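Local atomic coordinates of enoyl-CoA hydratase/isomerase family protein (Ruegeria pomeroyi, PDB entry 3L3S), a protein that probably acts as a hydro-lyase of the crotonase superfamily, with a fold like that of enoyl-CoA hydratases acting on acyl-CoA thioesters. Residues Ala131-Arg136 / Asn186-Glu191; Arg24-Pro29 / Pro59-Cys64; Leu98-Cys103 / Met123-Leu128. All coordinates share one frame; numbering follows the deposited sequence.

Contact 1: residues Ala131-Arg136 / Asn186-Glu191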
ATOM      1  N   ALA B 131      10.303 -17.302  -4.103  1.00 19.50           N
ATOM      2  CA  ALA B 131      11.465 -17.304  -4.971  1.00 20.43           C
ATOM      3  C   ALA B 131      12.765 -17.789  -4.354  1.00 21.06           C
ATOM      4  O   ALA B 131      12.891 -17.918  -3.134  1.00 22.03           O
ATOM      5  CB  ALA B 131      11.653 -15.916  -5.569  1.00 20.51           C
ATOM      6  N   SER B 132      13.707 -18.115  -5.239  1.00 22.58           N
ATOM      7  CA  SER B 132      15.059 -18.551  -4.881  1.00 22.11           C
ATOM      8  C   SER B 132      15.875 -17.255  -4.959  1.00 22.72           C
ATOM      9  O   SER B 132      15.377 -16.270  -5.509  1.00 23.31           O
ATOM     10  CB  SER B 132      15.577 -19.578  -5.910  1.00 21.83           C
ATOM     11  OG  SER B 132      16.077 -18.972  -7.099  1.00 22.57           O
ATOM     12  N   PRO B 133      17.111 -17.218  -4.398  1.00 23.52           N
ATOM     13  CA  PRO B 133      17.897 -15.975  -4.482  1.00 23.68           C
ATOM     14  C   PRO B 133      18.285 -15.487  -5.875  1.00 23.44           C
ATOM     15  O   PRO B 133      18.384 -14.281  -6.090  1.00 26.44           O
ATOM     16  CB  PRO B 133      19.119 -16.291  -3.635  1.00 22.46           C
ATOM     17  CG  PRO B 133      18.544 -17.113  -2.568  1.00 22.87           C
ATOM     18  CD  PRO B 133      17.694 -18.089  -3.358  1.00 23.54           C
ATOM     19  N   ALA B 134      18.419 -16.414  -6.824  1.00 25.35           N
ATOM     20  CA  ALA B 134      18.785 -16.098  -8.210  1.00 26.17           C
ATOM     21  C   ALA B 134      17.658 -15.487  -9.060  1.00 27.18           C
ATOM     22  O   ALA B 134      17.890 -15.062 -10.197  1.00 28.44           O
ATOM     23  CB  ALA B 134      19.322 -17.338  -8.892  1.00 28.43           C
ATOM     24  N   ALA B 135      16.454 -15.420  -8.493  1.00 25.83           N
ATOM     25  CA  ALA B 135      15.290 -14.878  -9.186  1.00 26.55           C
ATOM     26  C   ALA B 135      15.355 -13.373  -9.450  1.00 26.22           C
ATOM     27  O   ALA B 135      15.595 -12.576  -8.534  1.00 27.01           O
ATOM     28  CB  ALA B 135      14.007 -15.238  -8.438  1.00 24.53           C
ATOM     29  N   ARG B 136      15.226 -13.016 -10.729  1.00 26.43           N
ATOM     30  CA  ARG B 136      15.246 -11.624 -11.172  1.00 26.83           C
ATOM     31  C   ARG B 136      13.870 -11.246 -11.708  1.00 26.57           C
ATOM     32  O   ARG B 136      13.084 -12.109 -12.104  1.00 27.55           O
ATOM     33  CB  ARG B 136      16.357 -11.366 -12.186  1.00 29.61           C
ATOM     34  CG  ARG B 136      17.774 -11.484 -11.602  1.00 32.66           C
ATOM     35  CD  ARG B 136      18.851 -11.371 -12.682  1.00 37.71           C
ATOM     36  NE  ARG B 136      18.531 -12.160 -13.879  1.00 41.66           N
ATOM     37  CZ  ARG B 136      19.074 -13.332 -14.203  1.00 44.70           C
ATOM     38  NH1 ARG B 136      19.995 -13.902 -13.428  1.00 46.76           N
ATOM     39  NH2 ARG B 136      18.684 -13.942 -15.314  1.00 46.25           N
ATOM     40  N   ASN B 186       6.694 -13.433  -1.360  1.00 25.41           N
ATOM     41  CA  ASN B 186       6.425 -13.632   0.070  1.00 24.96           C
ATOM     42  C   ASN B 186       7.611 -14.013   0.954  1.00 27.25           C
ATOM     43  O   ASN B 186       7.691 -13.566   2.107  1.00 27.93           O
ATOM     44  CB  ASN B 186       5.313 -14.665   0.266  1.00 24.63           C
ATOM     45  CG  ASN B 186       3.966 -14.184  -0.243  1.00 24.58           C
ATOM     46  OD1 ASN B 186       3.163 -13.626   0.510  1.00 25.89           O
ATOM     47  ND2 ASN B 186       3.710 -14.399  -1.526  1.00 24.14           N
ATOM     48  N   ARG B 187       8.515 -14.847   0.430  1.00 27.27           N
ATOM     49  CA  ARG B 187       9.681 -15.315   1.178  1.00 26.66           C
ATOM     50  C   ARG B 187      10.763 -15.797   0.221  1.00 25.98           C
ATOM     51  O   ARG B 187      10.456 -16.288  -0.864  1.00 25.66           O
ATOM     52  CB  ARG B 187       9.259 -16.457   2.120  1.00 30.67           C
ATOM     53  CG  ARG B 187      10.171 -16.727   3.302  1.00 36.96           C
ATOM     54  CD  ARG B 187       9.532 -17.731   4.269  1.00 42.96           C
ATOM     55  NE  ARG B 187      10.454 -18.087   5.350  1.00 47.97           N
ATOM     56  CZ  ARG B 187      10.287 -19.097   6.203  1.00 49.88           C
ATOM     57  NH1 ARG B 187       9.215 -19.881   6.133  1.00 51.63           N
ATOM     58  NH2 ARG B 187      11.227 -19.353   7.105  1.00 50.59           N
ATOM     59  N   ILE B 188      12.025 -15.602   0.604  1.00 26.49           N
ATOM     60  CA  ILE B 188      13.169 -16.062  -0.195  1.00 25.19           C
ATOM     61  C   ILE B 188      13.687 -17.321   0.478  1.00 25.09           C
ATOM     62  O   ILE B 188      13.967 -17.323   1.675  1.00 24.09           O
ATOM     63  CB  ILE B 188      14.350 -15.045  -0.249  1.00 25.02           C
ATOM     64  CG1 ILE B 188      13.940 -13.742  -0.941  1.00 24.13           C
ATOM     65  CG2 ILE B 188      15.523 -15.643  -1.035  1.00 27.25           C
ATOM     66  CD1 ILE B 188      14.966 -12.628  -0.764  1.00 19.16           C
ATOM     67  N   LEU B 189      13.799 -18.395  -0.298  1.00 25.40           N
ATOM     68  CA  LEU B 189      14.292 -19.671   0.215  1.00 27.73           C
ATOM     69  C   LEU B 189      15.445 -20.250  -0.612  1.00 28.95           C
ATOM     70  O   LEU B 189      15.543 -19.964  -1.814  1.00 28.27           O
ATOM     71  CB  LEU B 189      13.145 -20.688   0.268  1.00 27.96           C
ATOM     72  CG  LEU B 189      12.216 -20.445   1.455  1.00 29.11           C
ATOM     73  CD1 LEU B 189      10.871 -19.992   0.934  1.00 25.87           C
ATOM     74  CD2 LEU B 189      12.143 -21.657   2.349  1.00 30.09           C
ATOM     75  N   PRO B 190      16.373 -21.017   0.027  1.00 29.37           N
ATOM     76  CA  PRO B 190      17.485 -21.610  -0.738  1.00 29.73           C
ATOM     77  C   PRO B 190      16.883 -22.573  -1.775  1.00 28.76           C
ATOM     78  O   PRO B 190      15.923 -23.287  -1.464  1.00 29.08           O
ATOM     79  CB  PRO B 190      18.305 -22.338   0.341  1.00 30.14           C
ATOM     80  CG  PRO B 190      17.355 -22.488   1.508  1.00 30.41           C
ATOM     81  CD  PRO B 190      16.597 -21.208   1.476  1.00 28.65           C
ATOM     82  N   GLU B 191      17.401 -22.528  -3.006  1.00 29.18           N
ATOM     83  CA  GLU B 191      16.879 -23.331  -4.128  1.00 28.95           C
ATOM     84  C   GLU B 191      16.668 -24.825  -3.981  1.00 28.00           C
ATOM     85  O   GLU B 191      15.937 -25.417  -4.773  1.00 28.96           O
ATOM     86  CB  GLU B 191      17.590 -23.018  -5.452  1.00 29.23           C
ATOM     87  CG  GLU B 191      19.058 -22.704  -5.356  1.00 30.82           C
ATOM     88  CD  GLU B 191      19.350 -21.225  -5.111  1.00 29.18           C
ATOM     89  OE1 GLU B 191      19.342 -20.442  -6.086  1.00 27.84           O
ATOM     90  OE2 GLU B 191      19.611 -20.852  -3.946  1.00 29.79           O
TER
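The carboxylate of Glu191 divides its two oxygens between the side chains of the facing loop: OE2 lies 3.4 Å from CD of Pro133, and OE1 lies 3.7 Å from OG of Ser132. The proline ring meets this side chain obliquely, and its CG also comes to 3.7 Å from CG2 of Ile188, the branch set opposite the backbone N. A bend at chi2 (-88°) brings the carboxylate alongside Ser132 and Pro133, where the turn starts.

The backbones are tied more firmly. Leu189 N donates to Ala131 O over 3.0 Å, nearly straight at 171°, while the bond from Ala131 N to Arg187 O is weak at 3.4 Å. Together they make the parallel bridge between Ala131 and Ile188, and a CA-H...O contact from Ser132 CA to Leu189 O (3.4 Å) continues it. Ser132 OG turns to a weak bond with Glu112 O, and Leu189 leans on helix 194-207.

The chemistry is thus divided: backbone bonds attach the short strand 187-188 to strand 128-131, making it the outermost strand of the mixed sheet within this chain, whereas the side chains add van der Waals contact, the carboxylate of exposed Glu191 lying beside Ser132 and Pro133 but hydrogen-bonded to neither.

Contact 2: residues Arg24-Pro29 / Pro59-Cys64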
ATOM      1  N   ARG B  24       7.136 -25.551 -23.012  1.00 32.99           N
ATOM      2  CA  ARG B  24       7.810 -24.700 -24.008  1.00 32.14           C
ATOM      3  C   ARG B  24       9.104 -24.091 -23.464  1.00 31.87           C
ATOM      4  O   ARG B  24       9.340 -22.876 -23.564  1.00 31.82           O
ATOM      5  CB  ARG B  24       6.861 -23.607 -24.552  1.00 32.14           C
ATOM      6  CG  ARG B  24       5.730 -24.090 -25.442  1.00 34.42           C
ATOM      7  CD  ARG B  24       6.177 -24.217 -26.902  1.00 36.86           C
ATOM      8  NE  ARG B  24       5.061 -24.479 -27.813  1.00 40.09           N
ATOM      9  CZ  ARG B  24       4.522 -25.677 -28.032  1.00 41.69           C
ATOM     10  NH1 ARG B  24       4.987 -26.751 -27.405  1.00 43.74           N
ATOM     11  NH2 ARG B  24       3.515 -25.805 -28.887  1.00 42.73           N
ATOM     12  N   ALA B  25       9.923 -24.964 -22.870  1.00 31.62           N
ATOM     13  CA  ALA B  25      11.228 -24.631 -22.294  1.00 29.50           C
ATOM     14  C   ALA B  25      12.131 -23.949 -23.334  1.00 29.18           C
ATOM     15  O   ALA B  25      12.025 -24.251 -24.523  1.00 29.64           O
ATOM     16  CB  ALA B  25      11.883 -25.904 -21.767  1.00 32.11           C
ATOM     17  N   PRO B  26      12.997 -22.998 -22.919  1.00 28.26           N
ATOM     18  CA  PRO B  26      13.248 -22.449 -21.580  1.00 28.07           C
ATOM     19  C   PRO B  26      12.464 -21.202 -21.164  1.00 29.22           C
ATOM     20  O   PRO B  26      12.212 -21.006 -19.977  1.00 30.71           O
ATOM     21  CB  PRO B  26      14.737 -22.153 -21.633  1.00 27.37           C
ATOM     22  CG  PRO B  26      14.896 -21.619 -23.021  1.00 27.76           C
ATOM     23  CD  PRO B  26      14.065 -22.578 -23.850  1.00 26.46           C
ATOM     24  N   ALA B  27      12.079 -20.385 -22.147  1.00 28.38           N
ATOM     25  CA  ALA B  27      11.367 -19.123 -21.928  1.00 27.82           C
ATOM     26  C   ALA B  27       9.922 -19.205 -21.425  1.00 27.91           C
ATOM     27  O   ALA B  27       9.395 -18.211 -20.918  1.00 25.87           O
ATOM     28  CB  ALA B  27      11.448 -18.266 -23.186  1.00 26.57           C
ATOM     29  N   HIS B  28       9.304 -20.392 -21.563  1.00 27.55           N
ATOM     30  CA  HIS B  28       7.904 -20.681 -21.171  1.00 29.25           C
ATOM     31  C   HIS B  28       6.985 -19.531 -21.632  1.00 30.35           C
ATOM     32  O   HIS B  28       6.247 -18.959 -20.822  1.00 27.75           O
ATOM     33  CB  HIS B  28       7.784 -20.874 -19.645  1.00 29.04           C
ATOM     34  CG  HIS B  28       8.721 -21.892 -19.080  1.00 28.68           C
ATOM     35  ND1 HIS B  28       8.722 -23.209 -19.482  1.00 28.71           N
ATOM     36  CD2 HIS B  28       9.688 -21.784 -18.141  1.00 27.63           C
ATOM     37  CE1 HIS B  28       9.652 -23.868 -18.814  1.00 29.36           C
ATOM     38  NE2 HIS B  28      10.253 -23.026 -17.994  1.00 29.04           N
ATOM     39  N   PRO B  29       7.010 -19.200 -22.948  1.00 30.88           N
ATOM     40  CA  PRO B  29       6.175 -18.099 -23.413  1.00 32.33           C
ATOM     41  C   PRO B  29       4.659 -18.202 -23.376  1.00 31.39           C
ATOM     42  O   PRO B  29       4.080 -19.260 -23.608  1.00 33.01           O
ATOM     43  CB  PRO B  29       6.694 -17.872 -24.820  1.00 32.14           C
ATOM     44  CG  PRO B  29       6.980 -19.219 -25.290  1.00 31.60           C
ATOM     45  CD  PRO B  29       7.672 -19.839 -24.109  1.00 32.12           C
ATOM     46  N   PRO B  59       9.565 -23.762 -14.565  1.00 28.84           N
ATOM     47  CA  PRO B  59      10.904 -24.255 -14.207  1.00 29.77           C
ATOM     48  C   PRO B  59      12.131 -23.628 -14.854  1.00 30.36           C
ATOM     49  O   PRO B  59      12.060 -23.107 -15.965  1.00 32.90           O
ATOM     50  CB  PRO B  59      10.829 -25.745 -14.562  1.00 29.09           C
ATOM     51  CG  PRO B  59       9.376 -26.044 -14.606  1.00 29.37           C
ATOM     52  CD  PRO B  59       8.830 -24.830 -15.267  1.00 29.28           C
ATOM     53  N   GLY B  60      13.234 -23.654 -14.105  1.00 30.93           N
ATOM     54  CA  GLY B  60      14.527 -23.175 -14.572  1.00 31.18           C
ATOM     55  C   GLY B  60      14.937 -21.723 -14.585  1.00 32.19           C
ATOM     56  O   GLY B  60      14.413 -20.879 -13.847  1.00 33.72           O
ATOM     57  N   ARG B  61      15.929 -21.464 -15.433  1.00 31.29           N
ATOM     58  CA  ARG B  61      16.532 -20.148 -15.661  1.00 31.13           C
ATOM     59  C   ARG B  61      15.508 -19.008 -15.844  1.00 28.94           C
ATOM     60  O   ARG B  61      15.749 -17.873 -15.425  1.00 27.73           O
ATOM     61  CB  ARG B  61      17.459 -20.247 -16.890  1.00 31.38           C
ATOM     62  CG  ARG B  61      17.931 -18.924 -17.486  1.00 36.49           C
ATOM     63  CD  ARG B  61      18.790 -19.099 -18.713  1.00 40.00           C
ATOM     64  NE  ARG B  61      18.329 -20.148 -19.632  1.00 37.45           N
ATOM     65  CZ  ARG B  61      18.217 -19.999 -20.948  1.00 37.64           C
ATOM     66  NH1 ARG B  61      18.513 -18.839 -21.525  1.00 38.93           N
ATOM     67  NH2 ARG B  61      17.896 -21.038 -21.698  1.00 37.40           N
ATOM     68  N   ILE B  62      14.413 -19.310 -16.540  1.00 27.21           N
ATOM     69  CA  ILE B  62      13.359 -18.335 -16.792  1.00 26.27           C
ATOM     70  C   ILE B  62      12.030 -18.854 -16.243  1.00 26.22           C
ATOM     71  O   ILE B  62      11.647 -19.996 -16.526  1.00 27.35           O
ATOM     72  CB  ILE B  62      13.198 -18.021 -18.329  1.00 25.57           C
ATOM     73  CG1 ILE B  62      14.530 -17.555 -18.945  1.00 24.37           C
ATOM     74  CG2 ILE B  62      12.160 -16.905 -18.536  1.00 23.77           C
ATOM     75  CD1 ILE B  62      14.518 -17.286 -20.440  1.00 24.22           C
ATOM     76  N   PHE B  63      11.349 -18.037 -15.433  1.00 23.54           N
ATOM     77  CA  PHE B  63      10.037 -18.421 -14.911  1.00 22.76           C
ATOM     78  C   PHE B  63       9.058 -18.346 -16.080  1.00 21.59           C
ATOM     79  O   PHE B  63       8.343 -19.304 -16.353  1.00 22.72           O
ATOM     80  CB  PHE B  63       9.577 -17.502 -13.767  1.00 23.29           C
ATOM     81  CG  PHE B  63       8.155 -17.759 -13.303  1.00 26.79           C
ATOM     82  CD1 PHE B  63       7.816 -18.957 -12.642  1.00 27.98           C
ATOM     83  CD2 PHE B  63       7.143 -16.810 -13.544  1.00 25.34           C
ATOM     84  CE1 PHE B  63       6.481 -19.212 -12.224  1.00 29.62           C
ATOM     85  CE2 PHE B  63       5.810 -17.045 -13.138  1.00 26.43           C
ATOM     86  CZ  PHE B  63       5.475 -18.252 -12.474  1.00 29.12           C
ATOM     87  N   CYS B  64       9.057 -17.192 -16.747  1.00 21.31           N
ATOM     88  CA  CYS B  64       8.210 -16.905 -17.896  1.00 23.19           C
ATOM     89  C   CYS B  64       8.655 -15.569 -18.489  1.00 25.17           C
ATOM     90  O   CYS B  64       8.760 -14.561 -17.782  1.00 25.76           O
ATOM     91  CB  CYS B  64       6.732 -16.856 -17.487  1.00 24.59           C
ATOM     92  SG  CYS B  64       5.603 -16.477 -18.811  1.00 25.64           S
TER
HETATM   93  O   HOH W   1      13.675 -21.904 -17.724  1.00 14.69           O
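This is a loop-to-loop contact held by a side-chain-to-backbone hydrogen bond of His28 and a bridging water, between the loop from strand 17-22 to helix 32-45 and the one entering strand 62-64. His28 NE2 donates to Pro59 O over 2.7 Å, with 158° at the hydrogen. The oxygen lies in the ring plane and offers a lone pair in its own carbonyl plane. Ile62 O sits at the same ring's edge, 3.1 Å from CD2, and Pro26 O stands 3.2 Å above one face, displaced toward the rim. CG of His28 lies opposite the carbonyl carbon (chi1 -53°), which directs the ring across the gap to meet Pro59 roughly at a right angle.

ND1 is bonded to Gly23 O, so both ring nitrogens face carbonyl oxygens; this fixes the ring's rotation and is consistent with a doubly protonated imidazole. A leucine here would probably leave Pro59 O and Gly23 O without their imidazole partner, removing the direct side-chain bond between the loops.

Water 1 links the loops a second time, 2.8 Å from Pro26 O and 2.7 Å from Pro59 O, and it accepts from Ile62 N at 2.9 Å. Farther out, NH2 of Arg61 lies 3.3 Å from CG of Pro26, whose preceding peptide is cis; the two side chains run alongside. Ile62 packs on Ala27, and Cys64 CA makes a CA-H...O contact with Ala27 O (3.5 Å).

Around this join, His28 and Pro59 rest on strand 17-22, Arg61, Phe63 and Cys64 bond through their backbones to strand 114-116, and Phe63 reaches helix 118-124.

Contact 3: residues Leu98-Cys103 / Met123-Leu128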
ATOM      1  N   LEU B  98      -7.384 -12.002 -14.808  1.00 29.77           N
ATOM      2  CA  LEU B  98      -8.509 -11.540 -13.994  1.00 31.28           C
ATOM      3  C   LEU B  98      -9.036 -12.731 -13.201  1.00 31.33           C
ATOM      4  O   LEU B  98      -9.024 -12.714 -11.966  1.00 33.33           O
ATOM      5  CB  LEU B  98      -9.629 -10.983 -14.884  1.00 32.49           C
ATOM      6  CG  LEU B  98     -10.160  -9.557 -14.684  1.00 32.93           C
ATOM      7  CD1 LEU B  98     -11.303  -9.295 -15.672  1.00 33.06           C
ATOM      8  CD2 LEU B  98     -10.622  -9.328 -13.245  1.00 32.05           C
ATOM      9  N   ASP B  99      -9.397 -13.788 -13.935  1.00 30.49           N
ATOM     10  CA  ASP B  99      -9.910 -15.056 -13.393  1.00 29.69           C
ATOM     11  C   ASP B  99      -8.975 -15.704 -12.364  1.00 27.69           C
ATOM     12  O   ASP B  99      -9.440 -16.338 -11.423  1.00 26.52           O
ATOM     13  CB  ASP B  99     -10.108 -16.063 -14.535  1.00 32.12           C
ATOM     14  CG  ASP B  99     -11.490 -16.012 -15.154  1.00 35.12           C
ATOM     15  OD1 ASP B  99     -12.261 -15.045 -14.928  1.00 39.62           O
ATOM     16  OD2 ASP B  99     -11.803 -16.968 -15.889  1.00 36.57           O
ATOM     17  N   LEU B 100      -7.665 -15.559 -12.589  1.00 26.99           N
ATOM     18  CA  LEU B 100      -6.618 -16.103 -11.727  1.00 27.03           C
ATOM     19  C   LEU B 100      -6.453 -15.325 -10.416  1.00 27.86           C
ATOM     20  O   LEU B 100      -6.213 -15.922  -9.360  1.00 29.66           O
ATOM     21  CB  LEU B 100      -5.289 -16.177 -12.502  1.00 25.68           C
ATOM     22  CG  LEU B 100      -4.046 -16.734 -11.797  1.00 26.03           C
ATOM     23  CD1 LEU B 100      -4.270 -18.192 -11.410  1.00 24.74           C
ATOM     24  CD2 LEU B 100      -2.820 -16.576 -12.673  1.00 24.62           C
ATOM     25  N   ALA B 101      -6.593 -14.004 -10.486  1.00 28.91           N
ATOM     26  CA  ALA B 101      -6.476 -13.163  -9.299  1.00 30.84           C
ATOM     27  C   ALA B 101      -7.752 -13.226  -8.470  1.00 31.10           C
ATOM     28  O   ALA B 101      -7.684 -13.181  -7.243  1.00 32.84           O
ATOM     29  CB  ALA B 101      -6.148 -11.737  -9.676  1.00 32.13           C
ATOM     30  N   HIS B 102      -8.895 -13.385  -9.145  1.00 31.44           N
ATOM     31  CA  HIS B 102     -10.212 -13.486  -8.489  1.00 33.27           C
ATOM     32  C   HIS B 102     -10.622 -14.946  -8.207  1.00 32.61           C
ATOM     33  O   HIS B 102     -11.772 -15.215  -7.839  1.00 33.81           O
ATOM     34  CB  HIS B 102     -11.311 -12.809  -9.329  1.00 34.48           C
ATOM     35  CG  HIS B 102     -11.313 -11.307  -9.272  1.00 37.92           C
ATOM     36  ND1 HIS B 102     -10.475 -10.577  -8.455  1.00 39.98           N
ATOM     37  CD2 HIS B 102     -12.055 -10.398  -9.950  1.00 38.36           C
ATOM     38  CE1 HIS B 102     -10.698  -9.287  -8.634  1.00 39.29           C
ATOM     39  NE2 HIS B 102     -11.652  -9.151  -9.538  1.00 39.23           N
ATOM     40  N   CYS B 103      -9.680 -15.878  -8.369  1.00 31.20           N
ATOM     41  CA  CYS B 103      -9.916 -17.307  -8.134  1.00 30.20           C
ATOM     42  C   CYS B 103     -10.072 -17.590  -6.636  1.00 29.38           C
ATOM     43  O   CYS B 103      -9.166 -17.299  -5.863  1.00 28.76           O
ATOM     44  CB  CYS B 103      -8.757 -18.131  -8.710  1.00 31.05           C
ATOM     45  SG  CYS B 103      -8.871 -19.926  -8.485  1.00 35.61           S
HETATM   46  N   MSE B 123       2.822 -14.163 -12.194  1.00 22.04           N
HETATM   47  CA  MSE B 123       3.322 -14.335 -10.844  1.00 23.97           C
HETATM   48  C   MSE B 123       2.585 -13.353  -9.915  1.00 21.80           C
HETATM   49  O   MSE B 123       2.082 -13.749  -8.868  1.00 21.07           O
HETATM   50  CB  MSE B 123       4.826 -14.060 -10.825  1.00 28.27           C
HETATM   51  CG  MSE B 123       5.521 -14.530  -9.583  1.00 36.59           C
HETATM   52 SE   MSE B 123       6.949 -13.329  -9.035  1.00 50.62          SE
HETATM   53  CE  MSE B 123       5.758 -11.861  -8.594  1.00 40.08           C
ATOM     54  N   ALA B 124       2.479 -12.097 -10.349  1.00 18.88           N
ATOM     55  CA  ALA B 124       1.800 -11.051  -9.592  1.00 18.05           C
ATOM     56  C   ALA B 124       0.308 -11.318  -9.402  1.00 19.08           C
ATOM     57  O   ALA B 124      -0.254 -10.908  -8.396  1.00 20.32           O
ATOM     58  CB  ALA B 124       2.018  -9.703 -10.233  1.00 17.06           C
ATOM     59  N   ALA B 125      -0.298 -12.057 -10.339  1.00 19.24           N
ATOM     60  CA  ALA B 125      -1.722 -12.416 -10.286  1.00 17.48           C
ATOM     61  C   ALA B 125      -1.998 -13.555  -9.301  1.00 17.50           C
ATOM     62  O   ALA B 125      -3.140 -13.772  -8.900  1.00 19.32           O
ATOM     63  CB  ALA B 125      -2.243 -12.772 -11.676  1.00 21.02           C
ATOM     64  N   CYS B 126      -0.950 -14.278  -8.911  1.00 16.97           N
ATOM     65  CA  CYS B 126      -1.092 -15.359  -7.935  1.00 15.94           C
ATOM     66  C   CYS B 126      -1.216 -14.759  -6.528  1.00 15.64           C
ATOM     67  O   CYS B 126      -0.737 -13.649  -6.292  1.00 16.17           O
ATOM     68  CB  CYS B 126       0.092 -16.327  -7.993  1.00 15.65           C
ATOM     69  SG  CYS B 126       0.208 -17.321  -9.516  1.00 18.52           S
ATOM     70  N   ASP B 127      -1.892 -15.465  -5.617  1.00 16.31           N
ATOM     71  CA  ASP B 127      -2.074 -15.004  -4.236  1.00 18.00           C
ATOM     72  C   ASP B 127      -0.730 -14.955  -3.513  1.00 20.89           C
ATOM     73  O   ASP B 127      -0.407 -13.966  -2.836  1.00 21.48           O
ATOM     74  CB  ASP B 127      -3.028 -15.924  -3.472  1.00 19.52           C
ATOM     75  CG  ASP B 127      -4.442 -15.905  -4.025  1.00 20.20           C
ATOM     76  OD1 ASP B 127      -4.976 -14.810  -4.288  1.00 20.70           O
ATOM     77  OD2 ASP B 127      -5.022 -16.997  -4.187  1.00 24.12           O
ATOM     78  N   LEU B 128       0.050 -16.025  -3.678  1.00 20.81           N
ATOM     79  CA  LEU B 128       1.379 -16.136  -3.077  1.00 22.70           C
ATOM     80  C   LEU B 128       2.497 -16.362  -4.122  1.00 22.44           C
ATOM     81  O   LEU B 128       2.238 -16.818  -5.242  1.00 22.23           O
ATOM     82  CB  LEU B 128       1.394 -17.239  -2.013  1.00 22.66           C
ATOM     83  CG  LEU B 128       0.359 -17.173  -0.876  1.00 25.97           C
ATOM     84  CD1 LEU B 128       0.472 -18.389   0.021  1.00 24.70           C
ATOM     85  CD2 LEU B 128       0.513 -15.884  -0.081  1.00 22.44           C
TER
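Ala125 O is met from one side by two carbons of Ala101: CA approaches to 3.4 Å in a CA-H...O contact (138° at the hydrogen), and the methyl CB lies 3.7 Å away. With the CA atoms of Ala101 and Ala125 only 4.9 Å apart, the small side chains allow the end of helix 84-101 to come close to the turn that follows helix 118-124. The two segments meet without a conventional hydrogen bond.

Leu100 supplies the apolar half of the contact. With CG opposite the backbone N (chi1 -179°), the side chain reaches toward Ala125, and its CD2 touches the methyl CB at 4.0 Å. The same CD2 lies 4.4 Å from SG of Cys126, a looser approach. Leu42 of helix 32-45 and Ile56 of strand 53-58 also pack on Leu100, continuing the apolar layer beyond the two segments.

The polar groups of the turn find partners within it and beyond it. Internally, Met123 O accepts from Cys126 N over 3.1 Å. Asp127 N bonds to Thr107 OG1, fastening the turn to strand 107-111. Met123 O also bonds to NH2 of Arg162 of the second subunit, whose NH1 donates to Cys126 O. These two carbonyls would probably favour the positive charge of that guanidinium group.

The third subunit lies against the other segment, where Leu228 of that chain packs on Ala101 and His102. The end of helix 84-101 thus packs on the turn between helix 118-124 and strand 128-131, with one neighbouring subunit at each segment, as suits the trimers, here paired as a dimer of trimers, characteristic of the crotonase superfamily.

In the fold
Contact 3 lies nearest the middle of the chain, its centre about 4 Å from the chain centre, against about 16 Å for contact 1 and 15 Å for contact 2. It touches both: Phe63 CE2 of contact 2 comes 3.9 Å from Met123 CB, and Asn186 of contact 1 packs on Leu128. Contacts 1 and 2, with centres about 16 Å apart, approach to about 5 Å between nearest atoms without touching. No ligand marks the active site. In crotonases, the oxyanion hole is formed by peptides after a strand like 62-64 and at the start of a helix like 118-124, so contact 2 probably leads into it, while contact 3 lies at the other end of that helix.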